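Local coordinates for conserved protein (Methanothermobacter thermautotrophicus, PDB 1I36), which is of unknown function but binds NADP and structurally resembles the 3-hydroxyacid dehydrogenases, so it is probably an NADP-dependent oxidoreductase, at residues R2-I6 against E52-S56; I6-A12 against I61-T65. The protein carries 1 engineered substitution. All coordinates share one frame; numbering follows the deposited sequence.

Interaction 1: R2-I6 against E52-S56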
loop_
_atom_site.group_PDB
_atom_site.type_symbol
_atom_site.label_atom_id
_atom_site.label_comp_id
_atom_site.label_asym_id
_atom_site.label_seq_id
_atom_site.Cartn_x
_atom_site.Cartn_y
_atom_site.Cartn_z
ATOM N N ARG A 2 11.538 -30.887 -28.461
ATOM C CA ARG A 2 10.089 -30.900 -28.605
ATOM C C ARG A 2 9.452 -30.408 -27.298
ATOM O O ARG A 2 9.853 -30.831 -26.213
ATOM C CB ARG A 2 9.571 -32.324 -28.873
ATOM C CG ARG A 2 10.015 -32.948 -30.203
ATOM C CD ARG A 2 9.036 -34.012 -30.676
ATOM N NE ARG A 2 8.844 -35.086 -29.704
ATOM C CZ ARG A 2 7.749 -35.843 -29.634
ATOM N NH1 ARG A 2 6.739 -35.645 -30.477
ATOM N NH2 ARG A 2 7.667 -36.809 -28.733
ATOM N N VAL A 3 8.507 -29.482 -27.399
ATOM C CA VAL A 3 7.787 -29.007 -26.213
ATOM C C VAL A 3 6.315 -29.417 -26.392
ATOM O O VAL A 3 5.667 -29.054 -27.377
ATOM C CB VAL A 3 7.897 -27.462 -26.013
ATOM C CG1 VAL A 3 7.001 -27.012 -24.854
ATOM C CG2 VAL A 3 9.347 -27.069 -25.706
ATOM N N GLY A 4 5.799 -30.217 -25.467
ATOM C CA GLY A 4 4.400 -30.624 -25.568
ATOM C C GLY A 4 3.475 -29.792 -24.694
ATOM O O GLY A 4 3.852 -29.378 -23.605
ATOM N N PHE A 5 2.270 -29.535 -25.191
ATOM C CA PHE A 5 1.285 -28.747 -24.459
ATOM C C PHE A 5 0.028 -29.556 -24.140
ATOM O O PHE A 5 -0.539 -30.216 -25.015
ATOM C CB PHE A 5 0.855 -27.507 -25.282
ATOM C CG PHE A 5 1.873 -26.407 -25.307
ATOM C CD1 PHE A 5 2.976 -26.476 -26.147
ATOM C CD2 PHE A 5 1.759 -25.321 -24.442
ATOM C CE1 PHE A 5 3.960 -25.480 -26.124
ATOM C CE2 PHE A 5 2.742 -24.318 -24.417
ATOM C CZ PHE A 5 3.841 -24.399 -25.254
ATOM N N ILE A 6 -0.378 -29.542 -22.878
ATOM C CA ILE A 6 -1.630 -30.175 -22.484
ATOM C C ILE A 6 -2.528 -28.949 -22.354
ATOM O O ILE A 6 -2.267 -28.059 -21.531
ATOM C CB ILE A 6 -1.524 -30.901 -21.152
ATOM C CG1 ILE A 6 -0.423 -31.963 -21.212
ATOM C CG2 ILE A 6 -2.868 -31.573 -20.843
ATOM C CD1 ILE A 6 -0.025 -32.478 -19.808
ATOM N N GLU A 52 -0.238 -39.622 -25.371
ATOM C CA GLU A 52 0.997 -40.221 -24.874
ATOM C C GLU A 52 2.269 -39.708 -25.544
ATOM O O GLU A 52 3.327 -39.657 -24.912
ATOM C CB GLU A 52 0.918 -41.745 -24.898
ATOM C CG GLU A 52 0.197 -42.279 -23.648
ATOM C CD GLU A 52 0.001 -43.790 -23.636
ATOM O OE1 GLU A 52 0.991 -44.542 -23.860
ATOM O OE2 GLU A 52 -1.149 -44.212 -23.368
ATOM N N ASP A 53 2.156 -39.277 -26.796
ATOM C CA ASP A 53 3.316 -38.735 -27.485
ATOM C C ASP A 53 3.667 -37.370 -26.855
ATOM O O ASP A 53 4.838 -37.042 -26.696
ATOM C CB ASP A 53 3.048 -38.598 -28.987
ATOM C CG ASP A 53 4.296 -38.221 -29.774
ATOM O OD1 ASP A 53 5.410 -38.564 -29.339
ATOM O OD2 ASP A 53 4.168 -37.555 -30.818
ATOM N N VAL A 54 2.641 -36.621 -26.446
ATOM C CA VAL A 54 2.833 -35.315 -25.814
ATOM C C VAL A 54 3.637 -35.523 -24.550
ATOM O O VAL A 54 4.677 -34.899 -24.373
ATOM C CB VAL A 54 1.469 -34.670 -25.455
ATOM C CG1 VAL A 54 1.674 -33.384 -24.617
ATOM C CG2 VAL A 54 0.737 -34.339 -26.718
ATOM N N TYR A 55 3.212 -36.499 -23.739
ATOM C CA TYR A 55 3.862 -36.820 -22.469
ATOM C C TYR A 55 5.294 -37.242 -22.609
ATOM O O TYR A 55 6.008 -37.256 -21.617
ATOM C CB TYR A 55 3.117 -37.939 -21.702
ATOM C CG TYR A 55 1.654 -37.650 -21.433
ATOM C CD1 TYR A 55 1.181 -36.331 -21.346
ATOM C CD2 TYR A 55 0.739 -38.692 -21.236
ATOM C CE1 TYR A 55 -0.175 -36.063 -21.067
ATOM C CE2 TYR A 55 -0.615 -38.434 -20.956
ATOM C CZ TYR A 55 -1.058 -37.120 -20.872
ATOM O OH TYR A 55 -2.382 -36.876 -20.581
ATOM N N SER A 56 5.689 -37.677 -23.802
ATOM C CA SER A 56 7.067 -38.121 -24.032
ATOM C C SER A 56 8.054 -36.991 -24.289
ATOM O O SER A 56 9.268 -37.222 -24.295
ATOM C CB SER A 56 7.153 -39.128 -25.194
ATOM O OG SER A 56 7.025 -38.464 -26.440
#
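Arg2 at the start of strand 2-6 grips Asp53 of helix 51-55 end-on through two nitrogens, one for each carboxylate oxygen. NH2 of Arg2 gives a salt-bridge hydrogen bond of 2.9 Å to OD1 of Asp53, and NH1 of Arg2 a longer one of 3.2 Å to OD2 of Asp53. Both oxygens lie near the guanidinium plane but are met from above the carboxylate plane, the two planes being 31° apart. A bend at chi3 of Arg2 (-57°) turns the guanidinium to the helix. Ser56 closes the polar end: its OG donates to O of Asp53 at 2.6 Å, and its backbone N donates to the same carbonyl at 3.1 Å.

The apolar part lies farther along the strand. CG1 of Val54 sits over the backbone of Gly4, 4.0 Å from its CA. CD1 of Ile6 meets the ring edge of Tyr55 at CE1, 3.8 Å away, the two side chains crossing at about a right angle.

With Thr49 also bonded to OD2 of Asp53, the carboxylate is held from two residues, which probably favours its charged form; the partly exposed ion pair thus borders a buried apolar seam between helix and sheet.

Interaction 2: I6-A12 against I61-T65. With NAP (NADP nicotinamide-adenine-dinucleotide phosphate), chain C.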
loop_
_atom_site.group_PDB
_atom_site.type_symbol
_atom_site.label_atom_id
_atom_site.label_comp_id
_atom_site.label_asym_id
_atom_site.label_seq_id
_atom_site.Cartn_x
_atom_site.Cartn_y
_atom_site.Cartn_z
ATOM N N ILE A 6 -0.378 -29.542 -22.878
ATOM C CA ILE A 6 -1.630 -30.175 -22.484
ATOM C C ILE A 6 -2.528 -28.949 -22.354
ATOM O O ILE A 6 -2.267 -28.059 -21.531
ATOM C CB ILE A 6 -1.524 -30.901 -21.152
ATOM C CG1 ILE A 6 -0.423 -31.963 -21.212
ATOM C CG2 ILE A 6 -2.868 -31.573 -20.843
ATOM C CD1 ILE A 6 -0.025 -32.478 -19.808
ATOM N N GLY A 7 -3.563 -28.908 -23.186
ATOM C CA GLY A 7 -4.460 -27.777 -23.264
ATOM C C GLY A 7 -3.891 -26.900 -24.373
ATOM O O GLY A 7 -2.688 -26.959 -24.651
ATOM N N PHE A 8 -4.739 -26.193 -25.122
ATOM C CA PHE A 8 -4.183 -25.320 -26.152
ATOM C C PHE A 8 -5.053 -24.114 -26.327
ATOM O O PHE A 8 -5.704 -23.921 -27.356
ATOM C CB PHE A 8 -3.901 -26.054 -27.476
ATOM C CG PHE A 8 -2.805 -25.422 -28.286
ATOM C CD1 PHE A 8 -1.486 -25.803 -28.108
ATOM C CD2 PHE A 8 -3.091 -24.405 -29.185
ATOM C CE1 PHE A 8 -0.443 -25.168 -28.810
ATOM C CE2 PHE A 8 -2.074 -23.762 -29.895
ATOM C CZ PHE A 8 -0.748 -24.147 -29.702
ATOM N N GLY A 9 -5.099 -23.339 -25.254
ATOM C CA GLY A 9 -5.878 -22.125 -25.194
ATOM C C GLY A 9 -5.011 -20.909 -25.410
ATOM O O GLY A 9 -4.013 -20.992 -26.119
ATOM N N GLU A 10 -5.381 -19.797 -24.784
ATOM C CA GLU A 10 -4.661 -18.543 -24.947
ATOM C C GLU A 10 -3.202 -18.578 -24.510
ATOM O O GLU A 10 -2.336 -18.045 -25.204
ATOM C CB GLU A 10 -5.383 -17.398 -24.230
ATOM C CG GLU A 10 -4.640 -16.080 -24.364
ATOM C CD GLU A 10 -5.473 -14.864 -23.986
ATOM O OE1 GLU A 10 -6.156 -14.887 -22.946
ATOM O OE2 GLU A 10 -5.426 -13.866 -24.737
ATOM N N VAL A 11 -2.940 -19.126 -23.327
ATOM C CA VAL A 11 -1.558 -19.226 -22.837
ATOM C C VAL A 11 -0.706 -20.103 -23.747
ATOM O O VAL A 11 0.343 -19.673 -24.227
ATOM C CB VAL A 11 -1.523 -19.788 -21.424
ATOM C CG1 VAL A 11 -0.085 -20.109 -21.006
ATOM C CG2 VAL A 11 -2.160 -18.770 -20.493
ATOM N N ALA A 12 -1.168 -21.325 -23.999
ATOM C CA ALA A 12 -0.442 -22.265 -24.850
ATOM C C ALA A 12 -0.168 -21.684 -26.240
ATOM O O ALA A 12 0.934 -21.824 -26.773
ATOM C CB ALA A 12 -1.238 -23.583 -24.983
ATOM N N ILE A 61 4.112 -28.850 -20.909
ATOM C CA ILE A 61 3.497 -27.721 -20.213
ATOM C C ILE A 61 1.980 -27.923 -20.134
ATOM O O ILE A 61 1.328 -28.148 -21.148
ATOM C CB ILE A 61 3.785 -26.373 -20.963
ATOM C CG1 ILE A 61 5.308 -26.075 -20.972
ATOM C CG2 ILE A 61 3.037 -25.230 -20.292
ATOM C CD1 ILE A 61 5.694 -24.917 -21.894
ATOM N N SER A 62 1.450 -27.832 -18.917
ATOM C CA SER A 62 0.025 -27.981 -18.644
ATOM C C SER A 62 -0.559 -26.567 -18.522
ATOM O O SER A 62 -0.253 -25.852 -17.573
ATOM C CB SER A 62 -0.175 -28.709 -17.310
ATOM O OG SER A 62 -1.552 -28.732 -16.961
ATOM N N ALA A 63 -1.389 -26.184 -19.484
ATOM C CA ALA A 63 -2.009 -24.869 -19.516
ATOM C C ALA A 63 -3.489 -25.104 -19.820
ATOM O O ALA A 63 -3.973 -24.841 -20.933
ATOM C CB ALA A 63 -1.363 -24.017 -20.610
ATOM N N VAL A 64 -4.155 -25.755 -18.877
ATOM C CA VAL A 64 -5.574 -26.093 -19.026
ATOM C C VAL A 64 -6.362 -25.099 -18.180
ATOM O O VAL A 64 -6.080 -23.914 -18.249
ATOM C CB VAL A 64 -5.812 -27.566 -18.577
ATOM C CG1 VAL A 64 -5.169 -28.493 -19.594
ATOM C CG2 VAL A 64 -5.178 -27.815 -17.196
ATOM N N THR A 65 -7.387 -25.534 -17.448
ATOM C CA THR A 65 -8.121 -24.602 -16.581
ATOM C C THR A 65 -7.862 -25.032 -15.126
ATOM O O THR A 65 -7.468 -26.175 -14.873
ATOM C CB THR A 65 -9.639 -24.610 -16.900
ATOM O OG1 THR A 65 -10.176 -25.907 -16.639
ATOM C CG2 THR A 65 -9.859 -24.269 -18.362
HETATM P PA NAP C . -8.264 -21.143 -22.238
HETATM O O1A NAP C . -9.098 -21.336 -21.065
HETATM O O2A NAP C . -7.676 -20.005 -22.914
HETATM O O5B NAP C . -7.384 -22.523 -22.571
HETATM C C5B NAP C . -7.342 -23.855 -21.787
HETATM C C4B NAP C . -7.528 -24.749 -22.922
HETATM O O4B NAP C . -7.375 -26.116 -22.068
HETATM C C3B NAP C . -8.570 -25.271 -23.341
HETATM O O3B NAP C . -8.054 -24.853 -24.534
HETATM C C2B NAP C . -9.282 -26.558 -23.488
HETATM O O2B NAP C . -9.646 -27.276 -24.456
HETATM C C1B NAP C . -8.276 -27.114 -22.676
HETATM N N9A NAP C . -8.826 -28.056 -21.681
HETATM C C8A NAP C . -9.879 -28.093 -20.762
HETATM N N7A NAP C . -9.956 -29.258 -20.156
HETATM C C5A NAP C . -8.928 -30.021 -20.674
HETATM C C6A NAP C . -8.484 -31.362 -20.433
HETATM N N6A NAP C . -9.094 -32.162 -19.556
HETATM N N1A NAP C . -7.387 -31.826 -21.146
HETATM C C2A NAP C . -6.755 -31.026 -22.053
HETATM N N3A NAP C . -7.120 -29.760 -22.335
HETATM C C4A NAP C . -8.222 -29.310 -21.597
HETATM O O3 NAP C . -7.255 -20.793 -20.956
HETATM P PN NAP C . -5.819 -19.900 -20.779
HETATM O O1N NAP C . -6.171 -18.442 -20.708
HETATM O O2N NAP C . -4.997 -20.380 -21.894
HETATM O O5D NAP C . -5.045 -20.292 -19.455
HETATM C C5D NAP C . -4.536 -21.633 -19.240
HETATM C C4D NAP C . -4.078 -21.741 -17.797
HETATM O O4D NAP C . -3.103 -20.749 -17.353
HETATM C C3D NAP C . -5.218 -21.632 -16.752
HETATM O O3D NAP C . -5.114 -22.544 -15.613
HETATM C C2D NAP C . -5.201 -20.214 -16.291
HETATM O O2D NAP C . -5.748 -20.033 -15.017
HETATM C C1D NAP C . -3.699 -19.867 -16.396
HETATM N N1N NAP C . -3.419 -18.437 -16.601
HETATM C C2N NAP C . -3.918 -17.775 -17.731
HETATM C C3N NAP C . -3.576 -16.385 -17.842
HETATM C C7N NAP C . -4.022 -15.577 -18.966
HETATM O O7N NAP C . -3.709 -14.375 -19.051
HETATM N N7N NAP C . -4.785 -16.096 -19.962
HETATM C C4N NAP C . -2.781 -15.783 -16.841
HETATM C C5N NAP C . -2.315 -16.445 -15.757
HETATM C C6N NAP C . -2.631 -17.773 -15.638
HETATM P P2B NAP C . -11.223 -26.989 -24.901
HETATM O O1X NAP C . -11.326 -25.652 -25.578
HETATM O O2X NAP C . -11.416 -28.105 -25.787
HETATM O O3X NAP C . -11.989 -26.966 -23.672
HETATM O O HOH W 1 -3.640 -22.618 -22.751
#
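Ile6 and Ser62 form a parallel beta bridge in which N of Ile6 donates to O of Ile61 at 2.8 Å and N of Ala63 donates to O of Ile6 at 2.9 Å, both nearly straight at 171°. Beyond it, with Gly7 still beside Val64, both chains leave the strand and line the dinucleotide. Ile6 and Val64 lie side by side and point the same way, CG2 of Ile6 being 4.0 Å from CG1 of Val64; both methyls also border the adenine. CG1 of Val64, anti to its own carbonyl carbon (chi1 -70°), rests against CA of Gly7, whose positive phi and tight surroundings call for glycine. On the helix side, CB of Ala63 packs against CG1 of Val11, at 4.1 Å, and also touches CB of Ala12.

Gly9 is the N-cap of helix 10-21, and the amides that follow point at the pyrophosphate: N of Glu10 bonds O2A of NADP, and N of Val11 bonds O2N of NADP at 2.8 Å. A water ties the two segments to the cofactor, accepting from N of Gly9 and N of Ala12 while donating to O of Ala63 and to O2N of NADP. CG2 of Val11 lies 3.4 Å from C2N of the nicotinamide ring, and OE1 of Glu10 takes a weak bond from the carboxamide; OE2 of Glu10 forms a salt bridge with Arg117. Strand, glycine turn and helix N-terminus, with Gly7, Gly9 and Ala12 in a GxGxxA sequence, form the dinucleotide-binding turn of a Rossmann fold.

Interactions 1 and 2 share Ile6, the last residue of strand 2-6, and their centres are 12 Å apart. Strands 2-6 and 59-62 are sheet neighbours, so O of Gly4 in interaction 1 meets N of Ile61 in interaction 2 at 2.8 Å, a probable hydrogen bond. On the sheet side where helix 10-21 packs, CD2 of Phe5 touches CB of Ala12 at 3.5 Å, and CZ of Phe5 lies 3.9 Å from CD1 of Ile61. Helix 51-55 leads on in the chain to strand 59-62, and strand 2-6 to helix 10-21. Interaction 2 holds the cofactor directly, whereas interaction 1 packs a helix against the same strand, reaching NADP through the shared Ile6.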